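Putative mandelate racemase/muconate lactonizing enzyme (Bordetella bronchiseptica, PDB 3DDM) is of unknown function but belongs to the mandelate racemase/muconate lactonizing enzyme family of the enolase superfamily, joining a capping domain to a TIM-barrel-like domain. Local coordinates at residues Leu270-Asp281 with Val298-Tyr309; Leu310-Ala318 with Asn342-Leu352. The protein carries 1 engineered substitution. One frame throughout, in Å; residues are numbered along the deposited sequence.

Interaction 1: residues Leu270-Asp281 with Val298-Tyr309; sequences LAARSLRVMQPD and VVAAGLRYCPHY
Two neighbouring parallel strands of the barrel, 275-278 and 304-309, meet here within a beta-alpha-beta unit whose crossover is helix 287-300. Val-277 pairs with Arg-304 and Met-278 with Tyr-305. Arg-304 N donates to Arg-276 O (3.0 Å), Met-278 N returns a bond to Arg-304 O (2.9 Å), and a weak third bond runs from Cys-306 N to Met-278 O. On the face of the sheet that bears Met-278 and Tyr-305, Met-278 CB lies against Val-298 CG2 (3.6 Å), and the bends at chi2 and chi3 carry its CE to Leu-303 CD1 (3.5 Å), where Leu-270 CD1 also arrives. Leu-303 thus fills the junction between the ends of both helices and the strands, its CD2 branch turned to the arginines and lying over one face of the Arg-273 guanidinium. A Schellman motif with Gly-302 as C-prime residue closes helix 287-300. Just before it, Ala-301 O is gripped end-on by Arg-273: Arg-273 NH2 to Ala-301 O is 2.7 Å, and Arg-273 NH1 to Ala-301 O is 3.0 Å. The oxygen lies in the guanidinium plane, so the two bonds together restrain the group's rotation. The bend at chi3 (73°) helps turn the arginine tip toward this helix end. At the other end of the strands, Pro-280 CG packs obliquely against Tyr-305 CE1, and Asp-281 OD1, which also accepts from Ala-283 N, meets the edge of the Tyr-309 ring at CD1 (3.4 Å). Gln-279 runs its CB and CG past Cys-306 O and gives NE2 to Glu-231. Strand 275-278 is bonded on its other side to strand 254-256, strand 304-309 continues the sheet to 334-338, and helix 313-325 packs on Tyr-305 through Leu-322 and Leu-323.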
loop_
_atom_site.group_PDB
_atom_site.type_symbol
_atom_site.label_atom_id
_atom_site.label_comp_id
_atom_site.label_asym_id
_atom_site.label_seq_id
_atom_site.Cartn_x
_atom_site.Cartn_y
_atom_site.Cartn_z
ATOM N N LEU A 270 -9.616 -20.070 -6.211
ATOM C CA LEU A 270 -10.251 -21.367 -6.032
ATOM C C LEU A 270 -11.228 -21.666 -7.177
ATOM O O LEU A 270 -11.286 -22.785 -7.694
ATOM C CB LEU A 270 -11.001 -21.382 -4.697
ATOM C CG LEU A 270 -11.105 -22.744 -4.013
ATOM C CD1 LEU A 270 -9.706 -23.274 -3.697
ATOM C CD2 LEU A 270 -11.929 -22.615 -2.747
ATOM N N ALA A 271 -11.991 -20.651 -7.568
ATOM C CA ALA A 271 -12.967 -20.779 -8.639
ATOM C C ALA A 271 -12.359 -21.211 -9.970
ATOM O O ALA A 271 -13.040 -21.834 -10.788
ATOM C CB ALA A 271 -13.710 -19.458 -8.822
ATOM N N ALA A 272 -11.088 -20.878 -10.186
ATOM C CA ALA A 272 -10.405 -21.205 -11.436
ATOM C C ALA A 272 -9.560 -22.472 -11.382
ATOM O O ALA A 272 -9.464 -23.202 -12.365
ATOM C CB ALA A 272 -9.543 -20.033 -11.867
ATOM N N ARG A 273 -8.938 -22.729 -10.239
ATOM C CA ARG A 273 -8.101 -23.912 -10.085
ATOM C C ARG A 273 -6.913 -23.904 -11.054
ATOM O O ARG A 273 -6.425 -24.960 -11.466
ATOM C CB ARG A 273 -8.941 -25.183 -10.274
ATOM C CG ARG A 273 -10.159 -25.266 -9.347
ATOM C CD ARG A 273 -11.029 -26.453 -9.697
ATOM N NE ARG A 273 -10.401 -27.705 -9.297
ATOM C CZ ARG A 273 -10.412 -28.172 -8.053
ATOM N NH1 ARG A 273 -11.033 -27.490 -7.089
ATOM N NH2 ARG A 273 -9.794 -29.313 -7.768
ATOM N N SER A 274 -6.458 -22.708 -11.420
ATOM C CA SER A 274 -5.297 -22.569 -12.293
ATOM C C SER A 274 -4.115 -22.873 -11.381
ATOM O O SER A 274 -3.141 -23.524 -11.783
ATOM C CB SER A 274 -5.196 -21.147 -12.845
ATOM O OG SER A 274 -6.261 -20.884 -13.740
ATOM N N LEU A 275 -4.214 -22.389 -10.146
ATOM C CA LEU A 275 -3.199 -22.657 -9.134
ATOM C C LEU A 275 -3.640 -23.962 -8.469
ATOM O O LEU A 275 -4.787 -24.078 -8.029
ATOM C CB LEU A 275 -3.169 -21.546 -8.078
ATOM C CG LEU A 275 -2.812 -20.140 -8.555
ATOM C CD1 LEU A 275 -2.901 -19.171 -7.383
ATOM C CD2 LEU A 275 -1.417 -20.138 -9.156
ATOM N N ARG A 276 -2.761 -24.955 -8.409
ATOM C CA ARG A 276 -3.129 -26.211 -7.756
ATOM C C ARG A 276 -2.488 -26.320 -6.377
ATOM O O ARG A 276 -2.806 -27.213 -5.593
ATOM C CB ARG A 276 -2.753 -27.405 -8.631
ATOM C CG ARG A 276 -3.692 -27.569 -9.803
ATOM C CD ARG A 276 -3.439 -28.850 -10.553
ATOM N NE ARG A 276 -4.701 -29.508 -10.866
ATOM C CZ ARG A 276 -5.450 -30.149 -9.974
ATOM N NH1 ARG A 276 -5.056 -30.227 -8.708
ATOM N NH2 ARG A 276 -6.602 -30.694 -10.343
ATOM N N VAL A 277 -1.588 -25.388 -6.095
ATOM C CA VAL A 277 -0.909 -25.317 -4.814
ATOM C C VAL A 277 -1.128 -23.888 -4.317
ATOM O O VAL A 277 -0.536 -22.940 -4.839
ATOM C CB VAL A 277 0.605 -25.602 -4.974
ATOM C CG1 VAL A 277 1.303 -25.539 -3.620
ATOM C CG2 VAL A 277 0.802 -26.964 -5.617
ATOM N N MET A 278 -2.017 -23.732 -3.341
ATOM C CA MET A 278 -2.293 -22.413 -2.796
ATOM C C MET A 278 -1.428 -22.213 -1.565
ATOM O O MET A 278 -1.352 -23.083 -0.707
ATOM C CB MET A 278 -3.781 -22.255 -2.480
ATOM C CG MET A 278 -4.507 -21.360 -3.502
ATOM S SD MET A 278 -5.918 -22.145 -4.336
ATOM C CE MET A 278 -5.074 -23.550 -5.099
ATOM N N GLN A 279 -0.776 -21.053 -1.503
ATOM C CA GLN A 279 0.166 -20.723 -0.443
ATOM C C GLN A 279 -0.112 -19.427 0.320
ATOM O O GLN A 279 0.659 -18.470 0.235
ATOM C CB GLN A 279 1.569 -20.646 -1.050
ATOM C CG GLN A 279 1.904 -21.799 -1.989
ATOM C CD GLN A 279 3.101 -21.493 -2.885
ATOM O OE1 GLN A 279 3.056 -20.570 -3.702
ATOM N NE2 GLN A 279 4.177 -22.266 -2.733
ATOM N N PRO A 280 -1.216 -19.368 1.069
ATOM C CA PRO A 280 -1.446 -18.116 1.796
ATOM C C PRO A 280 -0.409 -17.901 2.917
ATOM O O PRO A 280 -0.098 -18.830 3.679
ATOM C CB PRO A 280 -2.869 -18.280 2.329
ATOM C CG PRO A 280 -3.042 -19.786 2.431
ATOM C CD PRO A 280 -2.379 -20.269 1.166
ATOM N N ASP A 281 0.129 -16.682 2.999
ATOM C CA ASP A 281 1.122 -16.321 4.019
ATOM C C ASP A 281 0.357 -15.756 5.215
ATOM O O ASP A 281 0.033 -14.570 5.251
ATOM C CB ASP A 281 2.079 -15.263 3.469
ATOM C CG ASP A 281 3.286 -15.056 4.351
ATOM O OD1 ASP A 281 3.137 -15.123 5.587
ATOM O OD2 ASP A 281 4.384 -14.815 3.807
ATOM N N VAL A 298 -9.041 -25.115 0.486
ATOM C CA VAL A 298 -8.118 -25.569 -0.552
ATOM C C VAL A 298 -7.937 -27.087 -0.531
ATOM O O VAL A 298 -7.999 -27.744 -1.574
ATOM C CB VAL A 298 -6.721 -24.894 -0.397
ATOM C CG1 VAL A 298 -5.679 -25.636 -1.236
ATOM C CG2 VAL A 298 -6.799 -23.425 -0.822
ATOM N N VAL A 299 -7.714 -27.643 0.656
ATOM C CA VAL A 299 -7.512 -29.081 0.785
ATOM C C VAL A 299 -8.783 -29.863 0.451
ATOM O O VAL A 299 -8.722 -30.913 -0.196
ATOM C CB VAL A 299 -7.022 -29.446 2.198
ATOM C CG1 VAL A 299 -7.073 -30.948 2.397
ATOM C CG2 VAL A 299 -5.594 -28.943 2.384
ATOM N N ALA A 300 -9.932 -29.349 0.878
ATOM C CA ALA A 300 -11.203 -30.006 0.585
ATOM C C ALA A 300 -11.487 -29.979 -0.925
ATOM O O ALA A 300 -12.111 -30.890 -1.468
ATOM C CB ALA A 300 -12.341 -29.318 1.348
ATOM N N ALA A 301 -11.024 -28.935 -1.603
ATOM C CA ALA A 301 -11.245 -28.813 -3.038
ATOM C C ALA A 301 -10.303 -29.689 -3.852
ATOM O O ALA A 301 -10.240 -29.565 -5.077
ATOM C CB ALA A 301 -11.100 -27.364 -3.460
ATOM N N GLY A 302 -9.559 -30.562 -3.178
ATOM C CA GLY A 302 -8.643 -31.434 -3.888
ATOM C C GLY A 302 -7.347 -30.785 -4.334
ATOM O O GLY A 302 -6.680 -31.283 -5.237
ATOM N N LEU A 303 -6.973 -29.677 -3.704
ATOM C CA LEU A 303 -5.738 -28.989 -4.051
ATOM C C LEU A 303 -4.758 -29.017 -2.873
ATOM O O LEU A 303 -5.152 -29.323 -1.745
ATOM C CB LEU A 303 -6.062 -27.553 -4.443
ATOM C CG LEU A 303 -7.106 -27.445 -5.560
ATOM C CD1 LEU A 303 -7.486 -25.989 -5.766
ATOM C CD2 LEU A 303 -6.549 -28.052 -6.848
ATOM N N ARG A 304 -3.486 -28.713 -3.130
ATOM C CA ARG A 304 -2.468 -28.713 -2.073
ATOM C C ARG A 304 -2.338 -27.371 -1.367
ATOM O O ARG A 304 -2.400 -26.315 -2.001
ATOM C CB ARG A 304 -1.076 -29.036 -2.622
ATOM C CG ARG A 304 -0.908 -30.361 -3.303
ATOM C CD ARG A 304 0.549 -30.566 -3.682
ATOM N NE ARG A 304 1.407 -30.685 -2.508
ATOM C CZ ARG A 304 2.714 -30.936 -2.559
ATOM N NH1 ARG A 304 3.316 -31.088 -3.735
ATOM N NH2 ARG A 304 3.417 -31.056 -1.437
ATOM N N TYR A 305 -2.140 -27.426 -0.057
ATOM C CA TYR A 305 -1.923 -26.235 0.745
ATOM C C TYR A 305 -0.498 -26.345 1.283
ATOM O O TYR A 305 -0.226 -27.116 2.205
ATOM C CB TYR A 305 -2.909 -26.168 1.906
ATOM C CG TYR A 305 -2.451 -25.247 3.012
ATOM C CD1 TYR A 305 -2.121 -23.916 2.745
ATOM C CD2 TYR A 305 -2.344 -25.704 4.326
ATOM C CE1 TYR A 305 -1.695 -23.055 3.764
ATOM C CE2 TYR A 305 -1.919 -24.852 5.358
ATOM C CZ TYR A 305 -1.599 -23.527 5.068
ATOM O OH TYR A 305 -1.213 -22.668 6.081
ATOM N N CYS A 306 0.420 -25.588 0.692
ATOM C CA CYS A 306 1.815 -25.614 1.113
ATOM C C CYS A 306 2.309 -24.231 1.482
ATOM O O CYS A 306 2.771 -23.478 0.625
ATOM C CB CYS A 306 2.695 -26.180 0.001
ATOM S SG CYS A 306 2.337 -27.899 -0.386
ATOM N N PRO A 307 2.221 -23.877 2.770
ATOM C CA PRO A 307 2.673 -22.561 3.234
ATOM C C PRO A 307 4.203 -22.474 3.336
ATOM O O PRO A 307 4.909 -23.484 3.276
ATOM C CB PRO A 307 1.991 -22.433 4.600
ATOM C CG PRO A 307 2.015 -23.837 5.110
ATOM C CD PRO A 307 1.653 -24.670 3.880
ATOM N N HIS A 308 4.706 -21.257 3.474
ATOM C CA HIS A 308 6.138 -21.030 3.617
ATOM C C HIS A 308 6.310 -19.659 4.225
ATOM O O HIS A 308 5.584 -18.730 3.888
ATOM C CB HIS A 308 6.871 -21.104 2.261
ATOM C CG HIS A 308 6.429 -20.074 1.266
ATOM N ND1 HIS A 308 6.633 -18.723 1.448
ATOM C CD2 HIS A 308 5.774 -20.199 0.085
ATOM C CE1 HIS A 308 6.121 -18.060 0.425
ATOM N NE2 HIS A 308 5.594 -18.933 -0.417
ATOM N N TYR A 309 7.256 -19.534 5.143
ATOM C CA TYR A 309 7.499 -18.253 5.771
ATOM C C TYR A 309 8.995 -17.939 5.718
ATOM O O TYR A 309 9.824 -18.710 6.219
ATOM C CB TYR A 309 6.992 -18.261 7.223
ATOM C CG TYR A 309 6.905 -16.870 7.769
ATOM C CD1 TYR A 309 6.028 -15.944 7.203
ATOM C CD2 TYR A 309 7.813 -16.417 8.719
ATOM C CE1 TYR A 309 6.077 -14.595 7.545
ATOM C CE2 TYR A 309 7.866 -15.074 9.074
ATOM C CZ TYR A 309 7.004 -14.166 8.473
ATOM O OH TYR A 309 7.117 -12.824 8.737
#

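Interaction 2: residues Leu310-Ala318 with Asn342-Leu352; sequences LGAGIGLQA and NPLRSLLSPAL
The start of helix 313-325 meets the short helix 343-346 backbone to backbone, with the CA atoms of Gly-313 and Arg-345 3.9 Å apart and Gly-313 N donating to Leu-344 O (3.0 Å). Leu-348 CB rests on Gly-313 CA (3.6 Å), and its CD1 reaches Ile-314 CG1. Beside the glycine, Ala-312, the N-cap residue of helix 313-325, sets its CB against Leu-344 O (3.3 Å) and near Leu-344 CB. One turn further on, Gln-317 reaches across to the following 3-10 segment. Its chain bends at chi2 (-84°), which brings the amide close to Ser-349 CA and sets OE1 to accept from Ala-351 N (3.0 Å). The other end of that amide, NE2, donates to Leu-368 O, so bonds at both ends hold it in place. Ser-349 OG turns back to Arg-345 O (2.6 Å), arriving above the carbonyl plane from the face opposite Leu-348 N, and this probably steadies the type I turn from Ser-346 to Ser-349, which contains Leu-348. Leu-316 CD2 lies across the aliphatic CG and CD of Arg-345 and also approaches Leu-352 CD1. Leu-316 further packs on Leu-335 and Val-337 of strand 334-338, while Ala-312, Ile-314 and Leu-344 touch strand 37-46, placing the contact between the barrel and the antiparallel sheet.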
loop_
_atom_site.group_PDB
_atom_site.type_symbol
_atom_site.label_atom_id
_atom_site.label_comp_id
_atom_site.label_asym_id
_atom_site.label_seq_id
_atom_site.Cartn_x
_atom_site.Cartn_y
_atom_site.Cartn_z
ATOM N N LEU A 310 9.342 -16.815 5.093
ATOM C CA LEU A 310 10.742 -16.425 4.983
ATOM C C LEU A 310 11.099 -15.289 5.956
ATOM O O LEU A 310 12.094 -14.583 5.784
ATOM C CB LEU A 310 11.082 -16.007 3.539
ATOM C CG LEU A 310 10.781 -16.870 2.295
ATOM C CD1 LEU A 310 10.987 -18.359 2.586
ATOM C CD2 LEU A 310 9.352 -16.622 1.847
ATOM N N GLY A 311 10.288 -15.115 6.990
ATOM C CA GLY A 311 10.574 -14.069 7.956
ATOM C C GLY A 311 11.275 -14.643 9.172
ATOM O O GLY A 311 12.098 -15.550 9.043
ATOM N N ALA A 312 10.944 -14.118 10.351
ATOM C CA ALA A 312 11.542 -14.570 11.601
ATOM C C ALA A 312 10.850 -15.827 12.125
ATOM O O ALA A 312 9.890 -16.315 11.527
ATOM C CB ALA A 312 11.481 -13.453 12.639
ATOM N N GLY A 313 11.335 -16.327 13.260
ATOM C CA GLY A 313 10.798 -17.542 13.847
ATOM C C GLY A 313 9.337 -17.595 14.259
ATOM O O GLY A 313 8.668 -18.614 14.039
ATOM N N ILE A 314 8.834 -16.525 14.862
ATOM C CA ILE A 314 7.445 -16.507 15.308
ATOM C C ILE A 314 6.479 -16.817 14.170
ATOM O O ILE A 314 5.596 -17.669 14.304
ATOM C CB ILE A 314 7.085 -15.140 15.934
ATOM C CG1 ILE A 314 7.955 -14.901 17.173
ATOM C CG2 ILE A 314 5.619 -15.108 16.345
ATOM C CD1 ILE A 314 7.746 -15.920 18.276
ATOM N N GLY A 315 6.656 -16.129 13.046
ATOM C CA GLY A 315 5.786 -16.337 11.906
ATOM C C GLY A 315 5.921 -17.735 11.360
ATOM O O GLY A 315 4.943 -18.335 10.924
ATOM N N LEU A 316 7.141 -18.259 11.374
ATOM C CA LEU A 316 7.382 -19.610 10.878
ATOM C C LEU A 316 6.674 -20.640 11.760
ATOM O O LEU A 316 6.044 -21.567 11.248
ATOM C CB LEU A 316 8.886 -19.920 10.836
ATOM C CG LEU A 316 9.188 -21.328 10.312
ATOM C CD1 LEU A 316 8.600 -21.481 8.922
ATOM C CD2 LEU A 316 10.690 -21.576 10.292
ATOM N N GLN A 317 6.792 -20.481 13.080
ATOM C CA GLN A 317 6.144 -21.395 14.013
ATOM C C GLN A 317 4.633 -21.321 13.788
ATOM O O GLN A 317 3.948 -22.348 13.778
ATOM C CB GLN A 317 6.492 -21.032 15.468
ATOM C CG GLN A 317 7.958 -21.336 15.887
ATOM C CD GLN A 317 8.190 -22.790 16.337
ATOM O OE1 GLN A 317 9.215 -23.401 16.010
ATOM N NE2 GLN A 317 7.247 -23.334 17.105
ATOM N N ALA A 318 4.120 -20.109 13.580
ATOM C CA ALA A 318 2.693 -19.915 13.346
ATOM C C ALA A 318 2.240 -20.692 12.117
ATOM O O ALA A 318 1.143 -21.256 12.100
ATOM C CB ALA A 318 2.380 -18.436 13.169
ATOM N N ASN A 342 19.640 -16.865 9.130
ATOM C CA ASN A 342 18.959 -15.727 9.740
ATOM C C ASN A 342 18.630 -16.073 11.188
ATOM O O ASN A 342 17.700 -16.827 11.469
ATOM C CB ASN A 342 17.677 -15.380 8.967
ATOM C CG ASN A 342 16.917 -14.171 9.562
ATOM O OD1 ASN A 342 15.902 -13.743 9.004
ATOM N ND2 ASN A 342 17.399 -13.631 10.684
ATOM N N PRO A 343 19.408 -15.522 12.127
ATOM C CA PRO A 343 19.204 -15.770 13.554
ATOM C C PRO A 343 17.815 -15.375 14.010
ATOM O O PRO A 343 17.272 -15.980 14.935
ATOM C CB PRO A 343 20.291 -14.927 14.207
ATOM C CG PRO A 343 21.388 -14.937 13.167
ATOM C CD PRO A 343 20.607 -14.697 11.901
ATOM N N LEU A 344 17.234 -14.364 13.364
ATOM C CA LEU A 344 15.895 -13.917 13.731
ATOM C C LEU A 344 14.896 -15.052 13.560
ATOM O O LEU A 344 13.859 -15.083 14.234
ATOM C CB LEU A 344 15.485 -12.693 12.917
ATOM C CG LEU A 344 16.266 -11.424 13.270
ATOM C CD1 LEU A 344 15.627 -10.219 12.594
ATOM C CD2 LEU A 344 16.269 -11.224 14.773
ATOM N N ARG A 345 15.218 -15.990 12.667
ATOM C CA ARG A 345 14.372 -17.164 12.465
ATOM C C ARG A 345 14.805 -18.307 13.390
ATOM O O ARG A 345 13.977 -18.908 14.070
ATOM C CB ARG A 345 14.449 -17.678 11.036
ATOM C CG ARG A 345 13.630 -18.955 10.828
ATOM C CD ARG A 345 14.424 -20.018 10.104
ATOM N NE ARG A 345 15.168 -19.413 9.014
ATOM C CZ ARG A 345 16.321 -19.872 8.550
ATOM N NH1 ARG A 345 16.875 -20.964 9.078
ATOM N NH2 ARG A 345 16.937 -19.211 7.586
ATOM N N SER A 346 16.101 -18.600 13.412
ATOM C CA SER A 346 16.633 -19.690 14.224
ATOM C C SER A 346 16.474 -19.524 15.727
ATOM O O SER A 346 16.243 -20.502 16.442
ATOM C CB SER A 346 18.110 -19.906 13.910
ATOM O OG SER A 346 18.289 -20.209 12.540
ATOM N N LEU A 347 16.603 -18.297 16.213
ATOM C CA LEU A 347 16.489 -18.057 17.638
ATOM C C LEU A 347 15.029 -18.105 18.097
ATOM O O LEU A 347 14.749 -18.088 19.291
ATOM C CB LEU A 347 17.126 -16.699 17.995
ATOM C CG LEU A 347 18.643 -16.558 17.728
ATOM C CD1 LEU A 347 19.080 -15.118 17.833
ATOM C CD2 LEU A 347 19.438 -17.406 18.695
ATOM N N LEU A 348 14.093 -18.190 17.158
ATOM C CA LEU A 348 12.684 -18.205 17.529
ATOM C C LEU A 348 11.872 -19.358 16.967
ATOM O O LEU A 348 10.646 -19.287 16.940
ATOM C CB LEU A 348 12.025 -16.892 17.118
ATOM C CG LEU A 348 12.525 -15.636 17.825
ATOM C CD1 LEU A 348 12.041 -14.384 17.098
ATOM C CD2 LEU A 348 12.033 -15.659 19.249
ATOM N N SER A 349 12.527 -20.417 16.511
ATOM C CA SER A 349 11.783 -21.545 15.984
ATOM C C SER A 349 12.343 -22.875 16.460
ATOM O O SER A 349 13.022 -23.577 15.712
ATOM C CB SER A 349 11.752 -21.497 14.456
ATOM O OG SER A 349 13.053 -21.319 13.939
ATOM N N PRO A 350 12.062 -23.233 17.725
ATOM C CA PRO A 350 12.521 -24.482 18.338
ATOM C C PRO A 350 12.030 -25.755 17.670
ATOM O O PRO A 350 12.616 -26.823 17.858
ATOM C CB PRO A 350 12.051 -24.362 19.791
ATOM C CG PRO A 350 10.962 -23.337 19.749
ATOM C CD PRO A 350 11.470 -22.348 18.738
ATOM N N ALA A 351 10.964 -25.658 16.887
ATOM C CA ALA A 351 10.447 -26.840 16.210
ATOM C C ALA A 351 11.504 -27.390 15.258
ATOM O O ALA A 351 11.527 -28.580 14.945
ATOM C CB ALA A 351 9.171 -26.499 15.442
ATOM N N LEU A 352 12.387 -26.516 14.800
ATOM C CA LEU A 352 13.426 -26.941 13.874
ATOM C C LEU A 352 14.430 -27.892 14.496
ATOM O O LEU A 352 15.032 -28.701 13.789
ATOM C CB LEU A 352 14.140 -25.724 13.281
ATOM C CG LEU A 352 13.336 -25.053 12.165
ATOM C CD1 LEU A 352 14.082 -23.839 11.608
ATOM C CD2 LEU A 352 13.084 -26.078 11.074
#

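In the fold
From the N terminus, the chain first supplies the antiparallel sheet containing strands 37-46 and 52-56, then enters the barrel. Interaction 1 closes one beta-alpha-beta unit, joining strand 275-278 to strand 304-309. The chain passes directly into helix 313-325, and interaction 2 closes the next excursion, which runs out along that helix and back through strand 334-338 to the segment 342-352. The two loops follow in series, neither nested nor crossed, with centres about 23 Å apart on opposite sides of the chain's centre. Tyr-309 links them, its ring packing on Gly-315 and Leu-316, while Glu-56 bonds both its hydroxyl and the helix start at Ala-312 and Gly-315.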